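Local coordinates for protein beta-gamma-crystallin (PDB 4IAU) that is of unknown function but binds calcium and folds into two Greek-key beta-gamma-crystallin domains, at residues 8-13 / 27-32; 39-44 / 74-79; 86-91 / 111-116; 102-107 / 129-134; 120-125 / 138-143. All coordinates share one frame; numbering follows the deposited sequence. Where two conformers were deposited one is given.

Contacts 1 and 2 belong to the N-terminal half, contacts 3, 4 and 5 to the C-terminal half. Contacts 1 and 2 join through the Asp28–Arg74 salt bridge (OD1 to NH1, 2.9 Å) and through Leu8 packing on Phe76. Contact 3 holds three of the calcium-binding residues and meets contact 2 across the interdomain interface, where Arg77 NH2 lies 3.4 Å from Tyr89 CD1. Strand 141-143 of contact 5 pairs with strand 115-118 of contact 3, while strand 123-126, in the domain's second sheet, packs Trp123 against the loop of contact 4. The Tyr129 side chain in contact 4 remains about 13 Å from the calcium ion; contacts 1 and 4 are farthest apart, centres about 42 Å.

Contact 1: 8-13 / 27-32; sequences LVTSGG and TDFARV
Thr27 meets Thr10 methyl to methyl: the two CG2 atoms stand 3.4 Å apart, closer than two methyls normally approach, with the side chains crossing at about a right angle. Asp28 takes part through its backbone, since water 2 donates to Asp28 O and accepts from Ser11 N; its carboxylate leads away to a salt bridge with Arg74. The Phe29 ring is sandwiched. Leu8 CB lies over one face, 3.6 Å from the ring centroid and 18° off the normal in a CH-pi contact, while Thr27 CG2 takes the opposite face, likewise off-centre. CG of Phe29 is anti to the carbonyl carbon (chi1 -68°), which swings the ring across Leu8. Ala30 and Arg31 share Val9 as their partner, forming a classic beta bulge at which strands 5-9 and 31-36 of an antiparallel Greek-key sheet come together. Val9 O is gripped twice, by Ala30 N at 2.8 Å and by Arg31 N at 3.0 Å, and Val9 N returns a 2.9 Å bond to Arg31 O. The Arg31 side chain runs alongside Val9, bent at chi3, and NH2 donates to water 1, which donates in turn to Thr10 O at the start of a type I turn. Val32, in a non-hydrogen-bonded pair with Leu8, sets CG2 3.6 Å from Leu8 CD2, both side chains pointing the same way and packing on Phe41.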
# COMPACT_ATOMS: atom_id res chain seq x y z
N LEU A 8 16.32 -0.25 8.46
CA LEU A 8 16.06 -1.57 8.96
C LEU A 8 17.33 -2.11 9.59
O LEU A 8 18.43 -1.87 9.12
CB LEU A 8 15.58 -2.54 7.86
CG LEU A 8 14.21 -2.19 7.25
CD1 LEU A 8 13.95 -3.01 6.03
CD2 LEU A 8 13.15 -2.36 8.27
N VAL A 9 17.16 -2.82 10.72
CA VAL A 9 18.28 -3.32 11.50
C VAL A 9 18.08 -4.81 11.78
O VAL A 9 16.99 -5.26 12.13
CB VAL A 9 18.43 -2.54 12.82
CG1 VAL A 9 19.71 -2.95 13.54
CG2 VAL A 9 18.40 -1.05 12.61
N THR A 10 19.15 -5.60 11.59
CA THR A 10 19.14 -7.02 11.87
C THR A 10 19.22 -7.27 13.36
O THR A 10 19.64 -6.42 14.13
CB THR A 10 20.28 -7.75 11.15
OG1 THR A 10 21.47 -7.36 11.80
CG2 THR A 10 20.32 -7.46 9.69
N SER A 11 18.92 -8.51 13.76
CA SER A 11 19.06 -8.87 15.16
C SER A 11 20.51 -8.73 15.60
O SER A 11 20.78 -8.53 16.77
CB SER A 11 18.59 -10.31 15.39
OG SER A 11 19.36 -11.23 14.67
N GLY A 12 21.47 -8.91 14.69
CA GLY A 12 22.88 -8.78 15.01
C GLY A 12 23.39 -7.40 15.12
O GLY A 12 24.53 -7.21 15.52
N GLY A 13 22.57 -6.39 14.76
CA GLY A 13 22.93 -5.01 14.83
C GLY A 13 23.35 -4.31 13.59
O GLY A 13 23.85 -3.21 13.67
N THR A 27 18.46 -10.38 3.45
CA THR A 27 18.74 -10.15 4.84
C THR A 27 17.47 -10.25 5.67
O THR A 27 16.43 -9.78 5.24
CB THR A 27 19.35 -8.75 5.04
OG1 THR A 27 20.64 -8.70 4.41
CG2 THR A 27 19.61 -8.43 6.51
N ASP A 28 17.56 -10.85 6.84
CA ASP A 28 16.49 -10.90 7.82
C ASP A 28 16.60 -9.69 8.74
O ASP A 28 17.59 -9.55 9.49
CB ASP A 28 16.54 -12.15 8.65
CG ASP A 28 16.19 -13.43 7.92
OD1 ASP A 28 15.69 -13.39 6.82
OD2 ASP A 28 16.42 -14.50 8.52
N PHE A 29 15.62 -8.79 8.69
CA PHE A 29 15.58 -7.62 9.54
C PHE A 29 14.64 -7.81 10.71
O PHE A 29 13.59 -8.49 10.57
CB PHE A 29 15.22 -6.40 8.72
CG PHE A 29 16.28 -5.97 7.70
CD1 PHE A 29 17.47 -5.41 8.14
CD2 PHE A 29 16.09 -6.09 6.34
CE1 PHE A 29 18.43 -5.00 7.25
CE2 PHE A 29 17.02 -5.65 5.47
CZ PHE A 29 18.21 -5.10 5.89
N ALA A 30 14.97 -7.20 11.82
CA ALA A 30 14.22 -7.34 13.08
C ALA A 30 13.65 -6.01 13.59
O ALA A 30 12.66 -6.07 14.34
CB ALA A 30 15.11 -7.95 14.13
N ARG A 31 14.26 -4.88 13.30
CA ARG A 31 13.82 -3.58 13.83
C ARG A 31 13.76 -2.58 12.69
O ARG A 31 14.41 -2.74 11.65
CB ARG A 31 14.75 -3.08 14.95
CG ARG A 31 14.71 -3.98 16.16
CD ARG A 31 15.37 -3.36 17.42
NE ARG A 31 16.72 -3.18 17.24
CZ ARG A 31 17.50 -2.32 17.87
NH1 ARG A 31 17.05 -1.40 18.71
NH2 ARG A 31 18.77 -2.36 17.52
N VAL A 32 12.95 -1.55 12.91
CA VAL A 32 12.59 -0.61 11.85
C VAL A 32 12.46 0.80 12.39
O VAL A 32 11.97 1.01 13.52
CB VAL A 32 11.26 -1.06 11.21
CG1 VAL A 32 10.11 -1.12 12.22
CG2 VAL A 32 10.88 -0.19 10.00
O HOH W 1 19.06 -4.98 16.44
O HOH W 2 17.63 -10.33 12.06

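Contact 2: 39-44 / 74-79; sequences WIFYQQ and RSFRPV
Tyr42 and Arg77 meet with ring and guanidinium planes 78° apart: Tyr42 OH lies in the guanidinium plane and accepts from Arg77 NE at 3.1 Å. The hydroxyl also bonds to Phe94 O, and Arg77 NH2 donates to Gly96 O. Arg77 reaches Tyr42 because CG sits between the backbone N and the carbonyl carbon (chi1 56°) and the chain is then extended to NE. A phenylalanine in place of Tyr42 is likely to leave Arg77 NE without this acceptor and Phe94 O without its hydroxyl partner. On the other face Pro78 CB stands 3.9 Å over the centre of the six-membered ring of Trp39, while Trp39 CZ3 comes to the edge of the Phe76 ring, 3.8 Å from CD2. Phe41 has two conformers, so its displaced, near-parallel pairing with Phe76 is doubtful. At the end next to Gln44, Tyr42 is opposed by two residues, Arg74 and Ser75, a classic bulge, and Ser75 OG donates to Gln44 O at 2.7 Å. Strand 75-78 is the edge of its three-stranded sheet and 38-42 the middle; the aromatic face packs on strands 5-9 and 31-36, whereas Ile40, Arg77 and Val79 turn to Tyr89 of strand 86-89 in the second domain.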
# COMPACT_ATOMS: atom_id res chain seq x y z
N TRP A 39 5.45 3.23 4.78
CA TRP A 39 5.90 1.99 4.23
C TRP A 39 5.00 0.83 4.67
O TRP A 39 4.46 0.85 5.76
CB TRP A 39 7.35 1.69 4.66
CG TRP A 39 8.36 2.62 4.08
CD1 TRP A 39 8.55 3.93 4.39
CD2 TRP A 39 9.29 2.31 3.05
NE1 TRP A 39 9.58 4.46 3.63
CE2 TRP A 39 10.05 3.48 2.80
CE3 TRP A 39 9.61 1.13 2.33
CZ2 TRP A 39 11.08 3.51 1.84
CZ3 TRP A 39 10.63 1.16 1.38
CH2 TRP A 39 11.35 2.36 1.15
N ILE A 40 4.93 -0.19 3.84
CA ILE A 40 4.21 -1.41 4.17
C ILE A 40 5.20 -2.55 4.07
O ILE A 40 5.99 -2.65 3.12
CB ILE A 40 2.99 -1.67 3.26
CG1 ILE A 40 2.19 -0.41 3.03
CG2 ILE A 40 2.13 -2.78 3.87
CD1 ILE A 40 1.08 -0.48 2.05
N PHE A 41 5.16 -3.42 5.07
CA PHE A 41 6.01 -4.59 5.23
C PHE A 41 5.16 -5.84 5.15
O PHE A 41 4.04 -5.85 5.69
CB PHE A 41 6.80 -4.55 6.54
CG PHE A 41 7.61 -3.26 6.67
CD1 PHE A 41 6.95 -2.11 7.13
CD2 PHE A 41 8.95 -3.22 6.30
CE1 PHE A 41 7.69 -0.93 7.13
CE2 PHE A 41 9.64 -2.02 6.29
CZ PHE A 41 8.97 -0.89 6.69
N TYR A 42 5.70 -6.90 4.53
CA TYR A 42 4.94 -8.09 4.26
C TYR A 42 5.74 -9.33 4.66
O TYR A 42 6.94 -9.40 4.44
CB TYR A 42 4.61 -8.19 2.77
CG TYR A 42 3.90 -6.98 2.22
CD1 TYR A 42 4.62 -5.88 1.78
CD2 TYR A 42 2.52 -6.91 2.14
CE1 TYR A 42 3.99 -4.75 1.29
CE2 TYR A 42 1.86 -5.80 1.62
CZ TYR A 42 2.61 -4.71 1.18
OH TYR A 42 2.04 -3.60 0.63
N GLN A 43 5.00 -10.34 5.13
CA GLN A 43 5.63 -11.59 5.55
C GLN A 43 6.16 -12.41 4.38
O GLN A 43 7.12 -13.18 4.56
CB GLN A 43 4.58 -12.38 6.36
CG GLN A 43 5.07 -13.69 6.89
CD GLN A 43 4.07 -14.32 7.81
OE1 GLN A 43 2.85 -14.21 7.60
NE2 GLN A 43 4.56 -14.99 8.83
N GLN A 44 5.53 -12.32 3.21
CA GLN A 44 5.94 -13.02 2.03
C GLN A 44 6.57 -12.08 1.02
O GLN A 44 6.28 -10.88 0.99
CB GLN A 44 4.75 -13.72 1.33
CG GLN A 44 3.94 -14.62 2.23
CD GLN A 44 2.72 -15.16 1.52
OE1 GLN A 44 1.99 -14.42 0.85
NE2 GLN A 44 2.49 -16.47 1.67
N ARG A 74 9.70 -10.23 4.22
CA ARG A 74 10.23 -10.77 2.96
C ARG A 74 10.02 -9.82 1.80
O ARG A 74 10.55 -10.09 0.71
CB ARG A 74 9.69 -12.17 2.67
CG ARG A 74 10.23 -13.26 3.59
CD ARG A 74 11.54 -13.85 3.09
NE ARG A 74 12.70 -13.01 3.23
CZ ARG A 74 13.49 -12.97 4.29
NH1 ARG A 74 13.19 -13.61 5.37
NH2 ARG A 74 14.60 -12.23 4.26
N SER A 75 9.31 -8.72 1.98
CA SER A 75 9.19 -7.67 1.01
C SER A 75 8.65 -6.44 1.72
O SER A 75 8.05 -6.54 2.79
CB SER A 75 8.31 -8.05 -0.19
OG SER A 75 6.99 -8.38 0.18
N PHE A 76 8.83 -5.26 1.10
CA PHE A 76 8.35 -4.02 1.69
C PHE A 76 8.43 -2.96 0.63
O PHE A 76 9.23 -3.03 -0.31
CB PHE A 76 9.11 -3.66 2.98
CG PHE A 76 10.62 -3.57 2.85
CD1 PHE A 76 11.39 -4.70 3.02
CD2 PHE A 76 11.26 -2.38 2.56
CE1 PHE A 76 12.78 -4.61 2.93
CE2 PHE A 76 12.62 -2.32 2.47
CZ PHE A 76 13.40 -3.43 2.65
N ARG A 77 7.59 -1.91 0.79
CA ARG A 77 7.55 -0.87 -0.23
C ARG A 77 6.97 0.40 0.33
O ARG A 77 6.15 0.38 1.26
CB ARG A 77 6.73 -1.32 -1.47
CG ARG A 77 5.30 -1.75 -1.11
CD ARG A 77 4.56 -2.16 -2.38
NE ARG A 77 3.32 -2.83 -2.05
CZ ARG A 77 2.57 -3.49 -2.95
NH1 ARG A 77 2.92 -3.48 -4.24
NH2 ARG A 77 1.49 -4.14 -2.58
N PRO A 78 7.33 1.54 -0.25
CA PRO A 78 6.74 2.81 0.15
C PRO A 78 5.36 2.97 -0.48
O PRO A 78 5.01 2.37 -1.49
CB PRO A 78 7.74 3.84 -0.41
CG PRO A 78 8.27 3.17 -1.67
CD PRO A 78 8.36 1.72 -1.32
N VAL A 79 4.57 3.85 0.14
CA VAL A 79 3.30 4.26 -0.40
C VAL A 79 3.57 5.57 -1.15
O VAL A 79 3.68 6.64 -0.57
CB VAL A 79 2.23 4.42 0.67
CG1 VAL A 79 0.89 4.81 0.05
CG2 VAL A 79 2.08 3.13 1.51

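Contact 3: 86-91 / 111-116; sequences ATLYKH and GGVSSA. With CA (calcium ion), chain B.
Lys90 and Gly112 bring their backbone carbonyls together on the calcium ion, Lys90 O at 2.3 Å and Gly112 O at 2.5 Å from it. Ser114 OG, set anti to the carbonyl carbon (chi1 -58°), binds the metal at 2.4 Å and is hydrogen-bonded to Asn153 OD1. Water 3 is a further ligand and donates to Gly111 O, and Asp154 OD1 binds from outside these segments. Among the hydrogen bonds, Ser114 N and, weakly, Ser115 N both turn to Tyr89 O, which makes the strand bulge; the bond from Ser114 N is 2.9 Å long and nearly straight at 170°. Ser115 OG donates to His91 O at 2.7 Å, in the carbonyl plane, and is also bonded to Phe94 N. Apolar contact is modest: Leu88 CD2 touches Ala116 CB at 3.7 Å, and Leu88 CD1 lies farther off, near Val113 CG2. The extended Lys90 chain passes Gly111, where a beta carbon would crowd CE. The Ser-Ser pair is consistent with the Ser/Thr-Ser end of the calcium signature of beta-gamma-crystallins. Lys90 O stands only 2.9 Å from Gly112 O and 3.0 Å from Ser114 OG, a closeness of electron-rich oxygens that the cation probably compensates.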
# COMPACT_ATOMS: atom_id res chain seq x y z
N ALA A 86 -3.79 8.63 -4.06
CA ALA A 86 -4.26 7.35 -3.57
C ALA A 86 -3.46 6.24 -4.26
O ALA A 86 -3.02 6.40 -5.40
CB ALA A 86 -5.74 7.15 -3.86
N THR A 87 -3.33 5.10 -3.57
CA THR A 87 -2.76 3.88 -4.17
C THR A 87 -3.77 2.74 -3.97
O THR A 87 -4.33 2.61 -2.90
CB THR A 87 -1.39 3.51 -3.57
OG1 THR A 87 -0.47 4.54 -3.84
CG2 THR A 87 -0.80 2.25 -4.16
N LEU A 88 -3.97 1.98 -5.06
CA LEU A 88 -4.84 0.83 -5.11
C LEU A 88 -4.01 -0.46 -5.11
O LEU A 88 -2.92 -0.46 -5.68
CB LEU A 88 -5.71 0.87 -6.35
CG LEU A 88 -6.47 2.18 -6.55
CD1 LEU A 88 -7.29 2.07 -7.84
CD2 LEU A 88 -7.36 2.48 -5.37
N TYR A 89 -4.56 -1.51 -4.55
CA TYR A 89 -3.85 -2.78 -4.41
C TYR A 89 -4.73 -3.94 -4.85
O TYR A 89 -5.96 -3.95 -4.62
CB TYR A 89 -3.42 -2.98 -2.96
CG TYR A 89 -2.51 -1.91 -2.46
CD1 TYR A 89 -1.14 -2.01 -2.59
CD2 TYR A 89 -3.01 -0.77 -1.82
CE1 TYR A 89 -0.28 -1.02 -2.11
CE2 TYR A 89 -2.17 0.22 -1.36
CZ TYR A 89 -0.80 0.10 -1.51
OH TYR A 89 -0.01 1.12 -1.03
N LYS A 90 -4.10 -4.92 -5.48
CA LYS A 90 -4.83 -6.08 -6.00
C LYS A 90 -5.40 -6.94 -4.88
O LYS A 90 -6.49 -7.49 -5.02
CB LYS A 90 -3.89 -6.93 -6.85
CG LYS A 90 -4.56 -8.13 -7.48
CD LYS A 90 -3.62 -8.96 -8.33
CE LYS A 90 -4.33 -10.10 -8.99
NZ LYS A 90 -3.35 -10.95 -9.76
N HIS A 91 -4.71 -7.08 -3.76
CA HIS A 91 -5.17 -7.95 -2.67
C HIS A 91 -5.64 -7.11 -1.48
O HIS A 91 -5.30 -5.93 -1.36
CB HIS A 91 -4.09 -8.90 -2.24
CG HIS A 91 -3.57 -9.77 -3.29
ND1 HIS A 91 -4.38 -10.37 -4.22
CD2 HIS A 91 -2.31 -10.10 -3.58
CE1 HIS A 91 -3.62 -11.07 -5.05
NE2 HIS A 91 -2.36 -10.94 -4.69
N GLY A 111 -6.12 -6.51 -12.18
CA GLY A 111 -6.51 -7.87 -11.85
C GLY A 111 -7.48 -7.91 -10.71
O GLY A 111 -7.70 -9.01 -10.18
N GLY A 112 -8.12 -6.80 -10.40
CA GLY A 112 -9.21 -6.76 -9.43
C GLY A 112 -8.76 -6.07 -8.14
O GLY A 112 -8.00 -6.62 -7.33
N VAL A 113 -9.23 -4.86 -7.93
CA VAL A 113 -8.84 -4.06 -6.77
C VAL A 113 -9.50 -4.62 -5.52
O VAL A 113 -10.71 -4.82 -5.49
CB VAL A 113 -9.26 -2.59 -6.92
CG1 VAL A 113 -8.97 -1.80 -5.65
CG2 VAL A 113 -8.56 -1.96 -8.12
N SER A 114 -8.72 -4.80 -4.45
CA SER A 114 -9.23 -5.25 -3.18
C SER A 114 -8.87 -4.41 -1.95
O SER A 114 -9.41 -4.69 -0.89
CB SER A 114 -8.83 -6.71 -2.91
OG SER A 114 -9.30 -7.56 -3.94
N SER A 115 -8.02 -3.39 -2.06
CA SER A 115 -7.77 -2.49 -0.95
C SER A 115 -7.18 -1.20 -1.49
O SER A 115 -6.79 -1.10 -2.66
CB SER A 115 -6.89 -3.11 0.14
OG SER A 115 -5.59 -3.44 -0.36
N ALA A 116 -7.11 -0.17 -0.61
CA ALA A 116 -6.60 1.12 -1.04
C ALA A 116 -6.13 1.93 0.16
O ALA A 116 -6.69 1.82 1.25
CB ALA A 116 -7.65 1.95 -1.77
CA CA B . -8.31 -8.60 -5.83
O HOH W 3 -7.67 -9.92 -7.67

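Contact 4: 102-107 / 129-134; sequences PNSNPR and YDYAGP
Tyr129 presents one ring face to Arg107: CD lies over its centre, 3.9 Å from the centroid, in a CH-pi contact, and the guanidinium carries on over the same face as a cation-pi pair with CZ 4.7 Å from the centroid. The two planes are 23° apart, and water 4 sits at the guanidinium edge, in its plane, accepting from NE and hydrogen-bonded to Tyr129 OH. Arg107 is delivered by an Asx turn, in which Asn105 OD1 accepts from Arg107 N at 2.8 Å; beyond it CG is anti to the backbone N (chi1 -172°), which, with the bend at chi2, carries the chain over the ring face. Both loops lie on the surface of the C-terminal crystallin domain, one after strand 98-101 and one after strand 123-126. Tyr131 lies alongside Pro106, pointing the same way, with CZ 3.8 Å from Pro106 CB and OH 3.3 Å from Ser104 CB. Both loops are tied to strand 158-161, through Ser104 OG to Arg161 N and Tyr131 N to Ser158 OG. Left-handed backbone angles at Asp130 and Tyr131 turn the chain beyond Asp130 N. That amide donates to Pro106 O at 2.8 Å, in the carbonyl plane and on a lone pair.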
# COMPACT_ATOMS: atom_id res chain seq x y z
N PRO A 102 -2.21 9.64 -8.71
CA PRO A 102 -2.06 11.07 -8.33
C PRO A 102 -3.30 11.89 -8.68
O PRO A 102 -3.49 12.95 -8.11
CB PRO A 102 -0.86 11.50 -9.19
CG PRO A 102 -0.82 10.58 -10.35
CD PRO A 102 -1.29 9.29 -9.81
N ASN A 103 -4.07 11.40 -9.64
CA ASN A 103 -5.21 12.12 -10.17
C ASN A 103 -6.24 11.08 -10.64
O ASN A 103 -6.04 9.87 -10.48
CB ASN A 103 -4.86 13.12 -11.24
CG ASN A 103 -5.86 14.32 -11.10
OD1 ASN A 103 -7.13 14.38 -11.08
ND2 ASN A 103 -5.18 15.45 -10.80
N SER A 104 -7.32 11.55 -11.23
CA SER A 104 -8.34 10.67 -11.75
C SER A 104 -7.79 9.62 -12.66
O SER A 104 -6.83 9.89 -13.41
CB SER A 104 -9.34 11.51 -12.55
OG SER A 104 -9.90 12.52 -11.73
N ASN A 105 -8.42 8.43 -12.63
CA ASN A 105 -8.05 7.34 -13.53
C ASN A 105 -9.30 6.75 -14.08
O ASN A 105 -10.12 6.20 -13.32
CB ASN A 105 -7.20 6.29 -12.78
CG ASN A 105 -6.68 5.22 -13.68
OD1 ASN A 105 -7.32 4.80 -14.64
ND2 ASN A 105 -5.47 4.74 -13.38
N PRO A 106 -9.55 6.83 -15.40
CA PRO A 106 -10.76 6.34 -15.98
C PRO A 106 -10.80 4.84 -16.26
O PRO A 106 -11.82 4.34 -16.72
CB PRO A 106 -10.84 7.14 -17.32
CG PRO A 106 -9.39 7.26 -17.70
CD PRO A 106 -8.67 7.49 -16.38
N ARG A 107 -9.67 4.17 -16.08
CA ARG A 107 -9.63 2.76 -16.50
C ARG A 107 -8.55 2.04 -15.69
O ARG A 107 -7.36 2.02 -16.04
CB ARG A 107 -9.41 2.62 -17.99
CG ARG A 107 -9.57 1.18 -18.42
CD ARG A 107 -10.20 1.11 -19.77
NE ARG A 107 -10.08 -0.22 -20.31
CZ ARG A 107 -10.36 -0.58 -21.54
NH1 ARG A 107 -10.90 0.33 -22.34
NH2 ARG A 107 -10.16 -1.83 -21.94
N TYR A 129 -15.93 1.63 -16.15
CA TYR A 129 -14.88 2.51 -16.63
C TYR A 129 -15.45 3.91 -16.88
O TYR A 129 -16.65 4.14 -17.11
CB TYR A 129 -14.28 1.94 -17.91
CG TYR A 129 -13.62 0.61 -17.75
CD1 TYR A 129 -12.64 0.41 -16.77
CD2 TYR A 129 -13.95 -0.45 -18.57
CE1 TYR A 129 -12.02 -0.82 -16.62
CE2 TYR A 129 -13.32 -1.66 -18.43
CZ TYR A 129 -12.38 -1.85 -17.44
OH TYR A 129 -11.69 -3.05 -17.33
N ASP A 130 -14.55 4.89 -16.87
CA ASP A 130 -14.82 6.23 -17.36
C ASP A 130 -15.98 6.90 -16.65
O ASP A 130 -16.70 7.72 -17.23
CB ASP A 130 -15.01 6.24 -18.90
CG ASP A 130 -14.86 7.59 -19.50
OD1 ASP A 130 -14.06 8.40 -18.97
OD2 ASP A 130 -15.45 7.78 -20.59
N TYR A 131 -16.10 6.61 -15.34
CA TYR A 131 -16.96 7.40 -14.47
C TYR A 131 -18.43 7.22 -14.82
O TYR A 131 -19.27 8.08 -14.56
CB TYR A 131 -16.60 8.89 -14.40
CG TYR A 131 -15.07 9.08 -14.47
CD1 TYR A 131 -14.20 8.48 -13.58
CD2 TYR A 131 -14.52 9.89 -15.47
CE1 TYR A 131 -12.83 8.67 -13.67
CE2 TYR A 131 -13.13 10.06 -15.60
CZ TYR A 131 -12.33 9.44 -14.67
OH TYR A 131 -10.95 9.58 -14.73
N ALA A 132 -18.79 6.04 -15.33
CA ALA A 132 -20.15 5.65 -15.60
C ALA A 132 -20.78 4.95 -14.40
O ALA A 132 -20.12 4.25 -13.65
CB ALA A 132 -20.22 4.77 -16.88
N GLY A 133 -22.10 5.08 -14.30
CA GLY A 133 -22.81 4.38 -13.25
C GLY A 133 -22.77 5.04 -11.90
O GLY A 133 -22.30 6.18 -11.75
N PRO A 134 -23.26 4.34 -10.88
CA PRO A 134 -23.26 4.89 -9.52
C PRO A 134 -21.84 4.95 -8.94
O PRO A 134 -20.95 4.20 -9.35
CB PRO A 134 -24.11 3.91 -8.70
CG PRO A 134 -24.82 3.06 -9.73
CD PRO A 134 -23.92 3.04 -10.96
O HOH W 4 -9.23 -2.57 -18.87

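Contact 5: 120-125 / 138-143; sequences QGQWRL and RGPGVY
Trp123 and Arg138 form an antiparallel hydrogen-bonded pair: Trp123 N donates to Arg138 O at 2.8 Å and Arg138 N to Trp123 O at 2.9 Å. Past this pair Gly139 CA makes a CA-H...O contact with Gly121 O at 3.4 Å. The Gln122 side chain, bent at chi2 (-73°), folds across Gly139 with OE1 3.6 Å from CA, and crosses Pro140 at about a right angle with NE2 3.7 Å from CD. A beta carbon at Gly139 would clash with that amide. Cutting Gln122 back to an alanine is likely to open a gap over Gly139 and leave Pro140 CD without its amide neighbour. Trp123 holds Arg138 O at its ring edge, and NE1 donates to Gln120 O at 3.0 Å, in the ring plane, which fixes the indole. Tyr143 OH reaches back along its own segment and donates to Gly139 O at 2.7 Å. Leu125 CD1 approaches Arg138 CB more loosely, while the guanidinium leads away to Ala148 O of helix 146-149. Strand 123-126 is the middle of its sheet between 135-138 and 158-161; after Pro140 the chain crosses to the other sheet of the Greek-key domain, where strand 141-143 pairs with strand 115-118.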
# COMPACT_ATOMS: atom_id res chain seq x y z
N GLN A 120 -4.56 11.72 0.05
CA GLN A 120 -4.97 13.07 -0.25
C GLN A 120 -6.10 13.02 -1.25
O GLN A 120 -6.12 12.17 -2.13
CB GLN A 120 -3.81 13.87 -0.87
CG GLN A 120 -3.94 15.36 -0.81
CD GLN A 120 -2.77 16.02 -1.52
OE1 GLN A 120 -1.86 16.61 -0.87
NE2 GLN A 120 -2.43 15.90 -2.78
N GLY A 121 -7.03 13.98 -1.12
CA GLY A 121 -8.10 14.17 -2.06
C GLY A 121 -9.41 13.50 -1.65
O GLY A 121 -9.47 12.57 -0.90
N GLN A 122 -10.47 14.04 -2.29
CA GLN A 122 -11.78 13.44 -2.26
C GLN A 122 -12.01 12.79 -3.62
O GLN A 122 -11.73 13.39 -4.63
CB GLN A 122 -12.88 14.45 -1.99
CG GLN A 122 -12.72 15.13 -0.63
CD GLN A 122 -13.06 14.20 0.51
OE1 GLN A 122 -13.94 13.34 0.46
NE2 GLN A 122 -12.27 14.33 1.57
N TRP A 123 -12.57 11.57 -3.60
CA TRP A 123 -12.65 10.77 -4.82
C TRP A 123 -14.04 10.15 -4.94
O TRP A 123 -14.67 9.83 -3.93
CB TRP A 123 -11.61 9.65 -4.76
CG TRP A 123 -10.19 10.09 -4.59
CD1 TRP A 123 -9.59 10.54 -3.44
CD2 TRP A 123 -9.20 10.15 -5.62
NE1 TRP A 123 -8.29 10.87 -3.69
CE2 TRP A 123 -8.01 10.62 -5.02
CE3 TRP A 123 -9.20 9.84 -6.97
CZ2 TRP A 123 -6.82 10.78 -5.72
CZ3 TRP A 123 -8.01 9.98 -7.67
CH2 TRP A 123 -6.83 10.44 -7.04
N ARG A 124 -14.43 9.91 -6.17
CA ARG A 124 -15.64 9.13 -6.47
C ARG A 124 -15.20 7.84 -7.15
O ARG A 124 -14.40 7.83 -8.07
CB ARG A 124 -16.60 9.91 -7.40
CG ARG A 124 -17.19 11.11 -6.75
CD ARG A 124 -18.45 11.57 -7.45
NE ARG A 124 -19.48 10.68 -6.83
CZ ARG A 124 -20.12 10.85 -5.67
NH1 ARG A 124 -19.93 11.92 -4.88
NH2 ARG A 124 -20.99 9.91 -5.31
N LEU A 125 -15.73 6.74 -6.63
CA LEU A 125 -15.34 5.39 -7.01
C LEU A 125 -16.49 4.73 -7.78
O LEU A 125 -17.62 4.69 -7.28
CB LEU A 125 -15.04 4.55 -5.77
CG LEU A 125 -13.67 4.86 -5.12
CD1 LEU A 125 -13.57 6.24 -4.53
CD2 LEU A 125 -13.40 3.80 -4.06
N ARG A 138 -15.07 8.74 -1.32
CA ARG A 138 -14.09 8.44 -0.27
C ARG A 138 -13.00 9.49 -0.26
O ARG A 138 -12.50 9.91 -1.31
CB ARG A 138 -13.48 7.05 -0.43
CG ARG A 138 -14.42 5.88 -0.20
CD ARG A 138 -14.85 5.77 1.26
NE ARG A 138 -15.68 4.61 1.53
CZ ARG A 138 -17.00 4.52 1.33
NH1 ARG A 138 -17.65 5.54 0.84
NH2 ARG A 138 -17.59 3.38 1.66
N GLY A 139 -12.62 9.88 0.95
CA GLY A 139 -11.48 10.76 1.19
C GLY A 139 -10.37 10.00 1.88
O GLY A 139 -10.32 8.76 1.91
N PRO A 140 -9.43 10.73 2.44
CA PRO A 140 -8.27 10.11 3.07
C PRO A 140 -8.66 9.06 4.08
O PRO A 140 -9.57 9.23 4.89
CB PRO A 140 -7.55 11.30 3.71
CG PRO A 140 -7.87 12.46 2.81
CD PRO A 140 -9.32 12.21 2.39
N GLY A 141 -7.94 7.95 4.06
CA GLY A 141 -8.21 6.86 4.95
C GLY A 141 -7.45 5.60 4.53
O GLY A 141 -6.78 5.52 3.51
N VAL A 142 -7.65 4.61 5.39
CA VAL A 142 -7.04 3.26 5.25
C VAL A 142 -8.17 2.28 4.98
O VAL A 142 -9.09 2.15 5.81
CB VAL A 142 -6.28 2.92 6.54
CG1 VAL A 142 -5.74 1.53 6.49
CG2 VAL A 142 -5.17 3.93 6.78
N TYR A 143 -8.14 1.61 3.84
CA TYR A 143 -9.26 0.78 3.38
C TYR A 143 -8.73 -0.63 3.09
O TYR A 143 -8.24 -0.91 2.01
CB TYR A 143 -9.92 1.42 2.17
CG TYR A 143 -10.38 2.82 2.42
CD1 TYR A 143 -11.58 3.11 3.07
CD2 TYR A 143 -9.60 3.91 2.02
CE1 TYR A 143 -11.98 4.37 3.31
CE2 TYR A 143 -10.01 5.18 2.25
CZ TYR A 143 -11.18 5.44 2.90
OH TYR A 143 -11.64 6.72 3.14